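Local atomic coordinates of putative GH105 family protein (Salmonella enterica subsp. enterica serovar Paratyphi A, PDB entry 3QWT), a protein that is of unproven function but, as a probable member of glycoside hydrolase family 105, may hydrolyse unsaturated uronic-acid-ended oligosaccharides derived from plant cell-wall pectins. Residues H69-Y74 / Q366-L371; M145-H150 / T195-L200; W230-S235 / Y291-A296. One frame throughout, in Å; residues are numbered along the deposited sequence.

Contacts 1 and 3 lie in the core, about 7 and 11 Å from the centre of the chain to their own centres; contact 2 lies farther out, at about 19 Å, and is only partly buried. Helix 363-377 joins the two core contacts: M368 packs in contact 1 and also reaches S235 and S295 of contact 3. Contact 1 is apolar, with no hydrogen bond between its segments. In contact 3, at two helix starts, a salt bridge across the contact, beside capping bonds within segment 291-296, accompanies the alanine packing. Contact 2 ties a loop to helix 188-205 through a tyrosine and borders a second subunit, which the other two do not touch.

Contact 1 (H69-Y74 / Q366-L371); sequences HGVGLY and QAMAML
G72 and A367 mark the closest point of two helix segments, 69-74 and 366-371, that run in nearly the same direction, their axes 8.0 Å apart and crossing at 28°, with the CA atoms of these two residues separated by 4.6 Å. Small residues make this approach possible. The methyl of A367 rests on the glycine backbone, its CB 3.2 Å from G72 CA, and also lies 3.4 Å from V71 O. A367 thus fills the groove beside G72 with a single carbon, where a glycine offers a bare backbone surface to pack on.

V71 broadens the contact on one flank. Its CG1 stands anti to the backbone N (chi1 175°) and so reaches across the interface, lying 4.0 Å from A367 CB and the same distance from M368 CG. M368, present as selenomethionine, crosses the valine at a slant and continues to helix 231-248, where it packs on W236 and I239. V71 touches W236 as well, so the compact valine and the long, bent selenomethionine both suit a place where three helices meet.

One turn further along, L371 and Y74 meet more loosely, with L371 CD2 4.5 Å from Y74 CD2 and oblique to the ring. The ring also meets H78 edge-to-face. Its hydroxyl is not spent on this interface but hydrogen-bonds D243, so the tyrosine combines an apolar flank with a buried polar end.

The segments are 292 residues apart in sequence, on helix 67-83 near the beginning of the chain and on helix 363-377, its last helix. Side-by-side packing of such distant, nearly parallel helices is what is expected where the ring of an alpha/alpha toroid closes on itself.

Contact 2 (M145-H150 / T195-L200); sequences MPRTDH and TYQFLL
H150 and Y196 join a loop that follows helix 131-143 to the flank of helix 188-205, a loop-to-helix contact at the periphery of the alpha/alpha toroid. The tyrosine hydroxyl donates a hydrogen bond to the loop backbone, Y196 OH to H150 O 2.7 Å. The oxygen lies at the edge of the ring and in its plane, while the donor is tilted 29° from the carbonyl plane. With CG anti to the backbone N (chi1 176°), the tyrosine extends away from its helix, long enough to span the space to the loop.

L200, one turn after Y196, also lies against the H150 carbonyl: its CD2 is 3.4 Å from H150 O, and the same methyl is 4.2 Å from H150 CB.

Nearer the middle of the loop segment, R147 passes Q197 at a slant, R147 NE 4.2 Å from Q197 NE2, with guanidinium and amide planes 82° apart. R147 NH1 donates to A141 O, while NH2 forms a salt bridge with E193. The two side chains are linked through this glutamate, of the same helix as Q197, because it also accepts a hydrogen bond from the Q197 amide, which donates to G151 O as well.

A second subunit borders the contact: its R258 makes a cation-pi contact with the Y196 ring, and its Q262 packs on H150. Within the chain, M166 of strand 165-167 packs on T148, Q197 and L200, and V175 of helix 170-184 touches Q197.

Contact 3 (W230-S235 / Y291-A296); sequences WARGNS and YLEASA
E293 is the N-cap of helix 294-309, and R232, on the first turn of helix 231-248, meets it across two helix starts of the alpha/alpha toroid. One carboxylate oxygen caps the first-turn amide of S295 (S295 N to E293 OE1 3.1 Å); the other takes A296 N on its syn lone pair, 2.6 Å from E293 OE2. R232 NH2 adds a salt bridge to E293 OE1 at 3.3 Å and a bent hydrogen bond to S295 OG at 2.8 Å, while S342 serves both charged groups from outside. Glutamate suits this place because its two oxygens can serve helix amides and arginine together. The rim of the W230 ring, at CZ2, lies over one face of the guanidinium.

Packing is tightest at A296, where the small methyl suits the close approach: its CB is 3.4 Å from A231 CB, closer than usual van der Waals contact, and 3.2 Å from R232 N. The contact fades toward Y291 and L292, which are partly exposed and do not touch segment 230-235. At the buried end, S235 OG donates to A296 O over 3.2 Å, in the carbonyl plane and on a lone pair.

Contact 1 (H69-Y74 / Q366-L371)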
loop_
_atom_site.group_PDB
_atom_site.type_symbol
_atom_site.label_atom_id
_atom_site.label_comp_id
_atom_site.label_asym_id
_atom_site.label_seq_id
_atom_site.Cartn_x
_atom_site.Cartn_y
_atom_site.Cartn_z
ATOM N N HIS A 69 1.976 44.323 -1.563
ATOM C CA HIS A 69 2.200 43.714 -2.866
ATOM C C HIS A 69 1.894 42.225 -2.823
ATOM O O HIS A 69 1.410 41.655 -3.798
ATOM C CB HIS A 69 3.648 43.949 -3.311
ATOM C CG HIS A 69 4.091 45.363 -3.126
ATOM N ND1 HIS A 69 4.583 45.837 -1.931
ATOM C CD2 HIS A 69 4.052 46.427 -3.963
ATOM C CE1 HIS A 69 4.861 47.121 -2.045
ATOM N NE2 HIS A 69 4.546 47.503 -3.272
ATOM N N GLY A 70 2.170 41.604 -1.682
ATOM C CA GLY A 70 1.892 40.183 -1.512
ATOM C C GLY A 70 0.412 39.925 -1.720
ATOM O O GLY A 70 0.021 39.053 -2.491
ATOM N N VAL A 71 -0.412 40.709 -1.037
ATOM C CA VAL A 71 -1.849 40.587 -1.181
ATOM C C VAL A 71 -2.262 40.969 -2.594
ATOM O O VAL A 71 -3.059 40.273 -3.222
ATOM C CB VAL A 71 -2.613 41.445 -0.150
ATOM C CG1 VAL A 71 -4.097 41.385 -0.432
ATOM C CG2 VAL A 71 -2.329 40.940 1.257
ATOM N N GLY A 72 -1.697 42.058 -3.105
ATOM C CA GLY A 72 -1.969 42.460 -4.476
ATOM C C GLY A 72 -1.771 41.337 -5.488
ATOM O O GLY A 72 -2.656 41.040 -6.287
ATOM N N LEU A 73 -0.605 40.701 -5.457
ATOM C CA LEU A 73 -0.321 39.634 -6.414
ATOM C C LEU A 73 -1.329 38.477 -6.288
ATOM O O LEU A 73 -1.688 37.840 -7.276
ATOM C CB LEU A 73 1.122 39.119 -6.257
ATOM C CG LEU A 73 2.264 40.125 -6.534
ATOM C CD1 LEU A 73 3.531 39.757 -5.755
ATOM C CD2 LEU A 73 2.576 40.256 -8.034
ATOM N N TYR A 74 -1.779 38.199 -5.074
ATOM C CA TYR A 74 -2.662 37.051 -4.858
ATOM C C TYR A 74 -4.040 37.319 -5.470
ATOM O O TYR A 74 -4.610 36.471 -6.162
ATOM C CB TYR A 74 -2.766 36.762 -3.366
ATOM C CG TYR A 74 -3.404 35.454 -3.000
ATOM C CD1 TYR A 74 -3.028 34.276 -3.624
ATOM C CD2 TYR A 74 -4.361 35.392 -1.993
ATOM C CE1 TYR A 74 -3.602 33.072 -3.275
ATOM C CE2 TYR A 74 -4.938 34.200 -1.634
ATOM C CZ TYR A 74 -4.553 33.034 -2.278
ATOM O OH TYR A 74 -5.124 31.834 -1.921
ATOM N N GLN A 366 -7.145 47.416 -3.472
ATOM C CA GLN A 366 -7.509 46.996 -4.820
ATOM C C GLN A 366 -7.549 45.471 -4.942
ATOM O O GLN A 366 -8.435 44.899 -5.579
ATOM C CB GLN A 366 -6.493 47.537 -5.828
ATOM C CG GLN A 366 -6.216 49.036 -5.719
ATOM C CD GLN A 366 -7.473 49.861 -5.837
ATOM O OE1 GLN A 366 -7.875 50.546 -4.891
ATOM N NE2 GLN A 366 -8.110 49.796 -6.999
ATOM N N ALA A 367 -6.572 44.807 -4.350
ATOM C CA ALA A 367 -6.461 43.372 -4.549
ATOM C C ALA A 367 -7.644 42.678 -3.902
ATOM O O ALA A 367 -8.277 41.815 -4.504
ATOM C CB ALA A 367 -5.137 42.835 -4.008
HETATM N N MSE A 368 -7.962 43.084 -2.682
HETATM C CA MSE A 368 -9.076 42.454 -1.978
HETATM C C MSE A 368 -10.398 42.675 -2.719
HETATM O O MSE A 368 -11.219 41.767 -2.820
HETATM C CB MSE A 368 -9.115 42.905 -0.518
HETATM C CG MSE A 368 -7.920 42.356 0.251
HETATM SE SE MSE A 368 -7.474 43.408 1.820
HETATM C CE MSE A 368 -8.554 42.419 3.128
ATOM N N ALA A 369 -10.584 43.861 -3.289
ATOM C CA ALA A 369 -11.739 44.052 -4.151
ATOM C C ALA A 369 -11.764 42.977 -5.240
ATOM O O ALA A 369 -12.810 42.400 -5.526
ATOM C CB ALA A 369 -11.750 45.444 -4.759
HETATM N N MSE A 370 -10.620 42.684 -5.846
HETATM C CA MSE A 370 -10.667 41.729 -6.941
HETATM C C MSE A 370 -10.778 40.305 -6.446
HETATM O O MSE A 370 -11.360 39.460 -7.115
HETATM C CB MSE A 370 -9.549 41.940 -7.987
HETATM C CG MSE A 370 -8.110 41.793 -7.532
HETATM SE SE MSE A 370 -6.885 42.592 -8.881
HETATM C CE MSE A 370 -6.606 44.289 -7.999
ATOM N N LEU A 371 -10.249 40.047 -5.257
ATOM C CA LEU A 371 -10.433 38.745 -4.637
ATOM C C LEU A 371 -11.923 38.452 -4.541
ATOM O O LEU A 371 -12.409 37.467 -5.104
ATOM C CB LEU A 371 -9.802 38.701 -3.240
ATOM C CG LEU A 371 -8.416 38.095 -3.030
ATOM C CD1 LEU A 371 -8.106 38.114 -1.547
ATOM C CD2 LEU A 371 -8.322 36.659 -3.583
#

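Contact 2 (M145-H150 / T195-L200)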
loop_
_atom_site.group_PDB
_atom_site.type_symbol
_atom_site.label_atom_id
_atom_site.label_comp_id
_atom_site.label_asym_id
_atom_site.label_seq_id
_atom_site.Cartn_x
_atom_site.Cartn_y
_atom_site.Cartn_z
HETATM N N MSE A 145 13.151 32.275 11.316
HETATM C CA MSE A 145 12.198 33.296 11.750
HETATM C C MSE A 145 12.030 33.215 13.268
HETATM O O MSE A 145 11.853 32.136 13.820
HETATM C CB MSE A 145 10.868 33.150 11.015
HETATM C CG MSE A 145 9.669 33.827 11.672
HETATM SE SE MSE A 145 8.048 33.278 10.717
HETATM C CE MSE A 145 7.060 34.985 10.639
ATOM N N PRO A 146 12.135 34.361 13.948
ATOM C CA PRO A 146 12.003 34.433 15.403
ATOM C C PRO A 146 10.709 33.728 15.871
ATOM O O PRO A 146 9.667 33.900 15.233
ATOM C CB PRO A 146 11.898 35.946 15.671
ATOM C CG PRO A 146 12.476 36.604 14.515
ATOM C CD PRO A 146 12.279 35.689 13.332
ATOM N N ARG A 147 10.767 32.952 16.952
ATOM C CA ARG A 147 9.534 32.371 17.534
ATOM C C ARG A 147 9.256 32.913 18.927
ATOM O O ARG A 147 10.184 33.217 19.673
ATOM C CB ARG A 147 9.599 30.840 17.622
ATOM C CG ARG A 147 9.821 30.119 16.297
ATOM C CD ARG A 147 8.631 30.252 15.366
ATOM N NE ARG A 147 8.501 29.086 14.494
ATOM C CZ ARG A 147 8.976 29.012 13.253
ATOM N NH1 ARG A 147 9.624 30.034 12.721
ATOM N NH2 ARG A 147 8.815 27.907 12.540
ATOM N N THR A 148 7.980 33.006 19.280
ATOM C CA THR A 148 7.589 33.352 20.630
ATOM C C THR A 148 7.603 32.087 21.466
ATOM O O THR A 148 7.935 31.019 20.957
ATOM C CB THR A 148 6.164 33.922 20.665
ATOM O OG1 THR A 148 5.214 32.875 20.428
ATOM C CG2 THR A 148 5.988 35.018 19.620
ATOM N N ASP A 149 7.254 32.225 22.749
ATOM C CA ASP A 149 6.882 31.107 23.598
ATOM C C ASP A 149 6.024 30.134 22.803
ATOM O O ASP A 149 5.230 30.548 21.948
ATOM C CB ASP A 149 6.032 31.605 24.783
ATOM C CG ASP A 149 6.829 32.427 25.795
ATOM O OD1 ASP A 149 7.992 32.797 25.512
ATOM O OD2 ASP A 149 6.274 32.710 26.876
ATOM N N HIS A 150 6.171 28.849 23.105
ATOM C CA HIS A 150 5.337 27.809 22.516
ATOM C C HIS A 150 5.486 27.801 21.005
ATOM O O HIS A 150 4.586 27.381 20.288
ATOM C CB HIS A 150 3.872 28.010 22.926
ATOM C CG HIS A 150 3.644 27.871 24.394
ATOM N ND1 HIS A 150 3.857 26.685 25.069
ATOM C CD2 HIS A 150 3.229 28.765 25.328
ATOM C CE1 HIS A 150 3.583 26.854 26.352
ATOM N NE2 HIS A 150 3.191 28.105 26.535
ATOM N N THR A 195 -0.244 24.195 10.159
ATOM C CA THR A 195 -1.404 23.795 10.949
ATOM C C THR A 195 -1.212 24.115 12.407
ATOM O O THR A 195 -2.124 24.638 13.063
ATOM C CB THR A 195 -1.628 22.297 10.820
ATOM O OG1 THR A 195 -1.769 21.999 9.432
ATOM C CG2 THR A 195 -2.901 21.854 11.585
ATOM N N TYR A 196 -0.027 23.797 12.925
ATOM C CA TYR A 196 0.264 24.144 14.302
ATOM C C TYR A 196 0.140 25.654 14.513
ATOM O O TYR A 196 -0.472 26.104 15.483
ATOM C CB TYR A 196 1.625 23.635 14.741
ATOM C CG TYR A 196 1.999 24.064 16.131
ATOM C CD1 TYR A 196 1.478 23.405 17.245
ATOM C CD2 TYR A 196 2.851 25.151 16.340
ATOM C CE1 TYR A 196 1.807 23.790 18.527
ATOM C CE2 TYR A 196 3.200 25.551 17.634
ATOM C CZ TYR A 196 2.664 24.861 18.722
ATOM O OH TYR A 196 2.982 25.241 20.001
ATOM N N GLN A 197 0.693 26.439 13.596
ATOM C CA GLN A 197 0.587 27.877 13.757
ATOM C C GLN A 197 -0.895 28.313 13.823
ATOM O O GLN A 197 -1.260 29.168 14.631
ATOM C CB GLN A 197 1.361 28.618 12.670
ATOM C CG GLN A 197 2.884 28.528 12.834
ATOM C CD GLN A 197 3.351 29.067 14.186
ATOM O OE1 GLN A 197 2.766 30.018 14.726
ATOM N NE2 GLN A 197 4.394 28.451 14.746
ATOM N N PHE A 198 -1.746 27.699 13.001
ATOM C CA PHE A 198 -3.161 28.038 13.004
ATOM C C PHE A 198 -3.741 27.816 14.401
ATOM O O PHE A 198 -4.311 28.741 14.983
ATOM C CB PHE A 198 -3.911 27.176 12.006
ATOM C CG PHE A 198 -4.809 27.943 11.108
ATOM C CD1 PHE A 198 -4.399 28.277 9.822
ATOM C CD2 PHE A 198 -6.071 28.325 11.534
ATOM C CE1 PHE A 198 -5.231 28.979 8.976
ATOM C CE2 PHE A 198 -6.908 29.031 10.699
ATOM C CZ PHE A 198 -6.487 29.363 9.415
ATOM N N LEU A 199 -3.563 26.595 14.928
ATOM C CA LEU A 199 -4.103 26.235 16.233
ATOM C C LEU A 199 -3.618 27.182 17.333
ATOM O O LEU A 199 -4.395 27.601 18.182
ATOM C CB LEU A 199 -3.768 24.778 16.572
ATOM C CG LEU A 199 -4.340 23.735 15.602
ATOM C CD1 LEU A 199 -3.752 22.378 15.918
ATOM C CD2 LEU A 199 -5.876 23.668 15.644
ATOM N N LEU A 200 -2.337 27.540 17.303
ATOM C CA LEU A 200 -1.792 28.408 18.342
ATOM C C LEU A 200 -2.356 29.807 18.189
ATOM O O LEU A 200 -2.663 30.467 19.192
ATOM C CB LEU A 200 -0.257 28.460 18.310
ATOM C CG LEU A 200 0.340 29.091 19.572
ATOM C CD1 LEU A 200 -0.046 28.267 20.795
ATOM C CD2 LEU A 200 1.854 29.216 19.486
#

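Contact 3 (W230-S235 / Y291-A296)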
loop_
_atom_site.group_PDB
_atom_site.type_symbol
_atom_site.label_atom_id
_atom_site.label_comp_id
_atom_site.label_asym_id
_atom_site.label_seq_id
_atom_site.Cartn_x
_atom_site.Cartn_y
_atom_site.Cartn_z
ATOM N N TRP A 230 -10.508 44.208 15.328
ATOM C CA TRP A 230 -10.207 45.036 14.167
ATOM C C TRP A 230 -10.644 44.359 12.877
ATOM O O TRP A 230 -10.428 43.165 12.682
ATOM C CB TRP A 230 -8.719 45.373 14.153
ATOM C CG TRP A 230 -8.255 46.126 12.957
ATOM C CD1 TRP A 230 -8.748 47.302 12.501
ATOM C CD2 TRP A 230 -7.166 45.778 12.086
ATOM N NE1 TRP A 230 -8.055 47.701 11.387
ATOM C CE2 TRP A 230 -7.073 46.787 11.114
ATOM C CE3 TRP A 230 -6.271 44.703 12.031
ATOM C CZ2 TRP A 230 -6.122 46.763 10.090
ATOM C CZ3 TRP A 230 -5.314 44.676 11.007
ATOM C CH2 TRP A 230 -5.254 45.695 10.053
ATOM N N ALA A 231 -11.275 45.132 12.003
ATOM C CA ALA A 231 -11.890 44.582 10.799
ATOM C C ALA A 231 -10.900 43.896 9.853
ATOM O O ALA A 231 -10.982 42.684 9.632
ATOM C CB ALA A 231 -12.672 45.667 10.059
ATOM N N ARG A 232 -9.979 44.656 9.274
ATOM C CA ARG A 232 -9.064 44.061 8.301
ATOM C C ARG A 232 -8.410 42.771 8.840
ATOM O O ARG A 232 -8.348 41.759 8.142
ATOM C CB ARG A 232 -8.030 45.073 7.779
ATOM C CG ARG A 232 -7.038 44.407 6.798
ATOM C CD ARG A 232 -6.549 45.335 5.690
ATOM N NE ARG A 232 -5.708 46.412 6.202
ATOM C CZ ARG A 232 -6.058 47.691 6.205
ATOM N NH1 ARG A 232 -5.231 48.598 6.694
ATOM N NH2 ARG A 232 -7.230 48.065 5.710
ATOM N N GLY A 233 -7.957 42.804 10.091
ATOM C CA GLY A 233 -7.312 41.656 10.699
ATOM C C GLY A 233 -8.182 40.413 10.675
ATOM O O GLY A 233 -7.715 39.315 10.329
ATOM N N ASN A 234 -9.446 40.587 11.061
ATOM C CA ASN A 234 -10.418 39.497 11.054
ATOM C C ASN A 234 -10.627 38.949 9.651
ATOM O O ASN A 234 -10.796 37.736 9.436
ATOM C CB ASN A 234 -11.756 39.991 11.609
ATOM C CG ASN A 234 -11.815 39.899 13.109
ATOM O OD1 ASN A 234 -12.316 38.910 13.672
ATOM N ND2 ASN A 234 -11.286 40.920 13.779
ATOM N N SER A 235 -10.663 39.887 8.719
ATOM C CA SER A 235 -10.763 39.632 7.306
ATOM C C SER A 235 -9.696 38.608 6.880
ATOM O O SER A 235 -9.982 37.682 6.119
ATOM C CB SER A 235 -10.583 40.980 6.586
ATOM O OG SER A 235 -10.536 40.877 5.179
ATOM N N TYR A 291 -15.497 54.426 11.472
ATOM C CA TYR A 291 -15.761 54.516 10.052
ATOM C C TYR A 291 -15.871 53.107 9.465
ATOM O O TYR A 291 -15.306 52.149 9.995
ATOM C CB TYR A 291 -14.722 55.377 9.317
ATOM C CG TYR A 291 -13.252 54.999 9.455
ATOM C CD1 TYR A 291 -12.701 53.971 8.699
ATOM C CD2 TYR A 291 -12.400 55.721 10.291
ATOM C CE1 TYR A 291 -11.348 53.649 8.792
ATOM C CE2 TYR A 291 -11.047 55.405 10.394
ATOM C CZ TYR A 291 -10.531 54.367 9.642
ATOM O OH TYR A 291 -9.199 54.045 9.737
ATOM N N LEU A 292 -16.649 52.978 8.401
ATOM C CA LEU A 292 -16.712 51.738 7.656
ATOM C C LEU A 292 -15.380 51.547 6.927
ATOM O O LEU A 292 -14.720 52.521 6.580
ATOM C CB LEU A 292 -17.866 51.804 6.662
ATOM C CG LEU A 292 -19.223 52.028 7.325
ATOM C CD1 LEU A 292 -20.265 52.346 6.287
ATOM C CD2 LEU A 292 -19.617 50.800 8.127
ATOM N N GLU A 293 -14.972 50.301 6.709
ATOM C CA GLU A 293 -13.713 50.065 6.028
ATOM C C GLU A 293 -13.883 49.027 4.917
ATOM O O GLU A 293 -14.233 47.861 5.156
ATOM C CB GLU A 293 -12.631 49.676 7.037
ATOM C CG GLU A 293 -11.204 49.927 6.572
ATOM C CD GLU A 293 -10.732 48.903 5.548
ATOM O OE1 GLU A 293 -10.073 49.285 4.564
ATOM O OE2 GLU A 293 -11.016 47.711 5.732
ATOM N N ALA A 294 -13.628 49.482 3.699
ATOM C CA ALA A 294 -13.875 48.717 2.486
ATOM C C ALA A 294 -12.982 47.483 2.261
ATOM O O ALA A 294 -13.437 46.473 1.723
ATOM C CB ALA A 294 -13.808 49.646 1.277
ATOM N N SER A 295 -11.719 47.550 2.655
ATOM C CA SER A 295 -10.817 46.460 2.315
ATOM C C SER A 295 -11.099 45.243 3.192
ATOM O O SER A 295 -11.128 44.109 2.708
ATOM C CB SER A 295 -9.349 46.887 2.395
ATOM O OG SER A 295 -8.949 47.203 3.717
ATOM N N ALA A 296 -11.307 45.482 4.483
ATOM C CA ALA A 296 -11.754 44.424 5.391
ATOM C C ALA A 296 -13.053 43.843 4.852
ATOM O O ALA A 296 -13.189 42.627 4.702
ATOM C CB ALA A 296 -11.958 44.977 6.803
#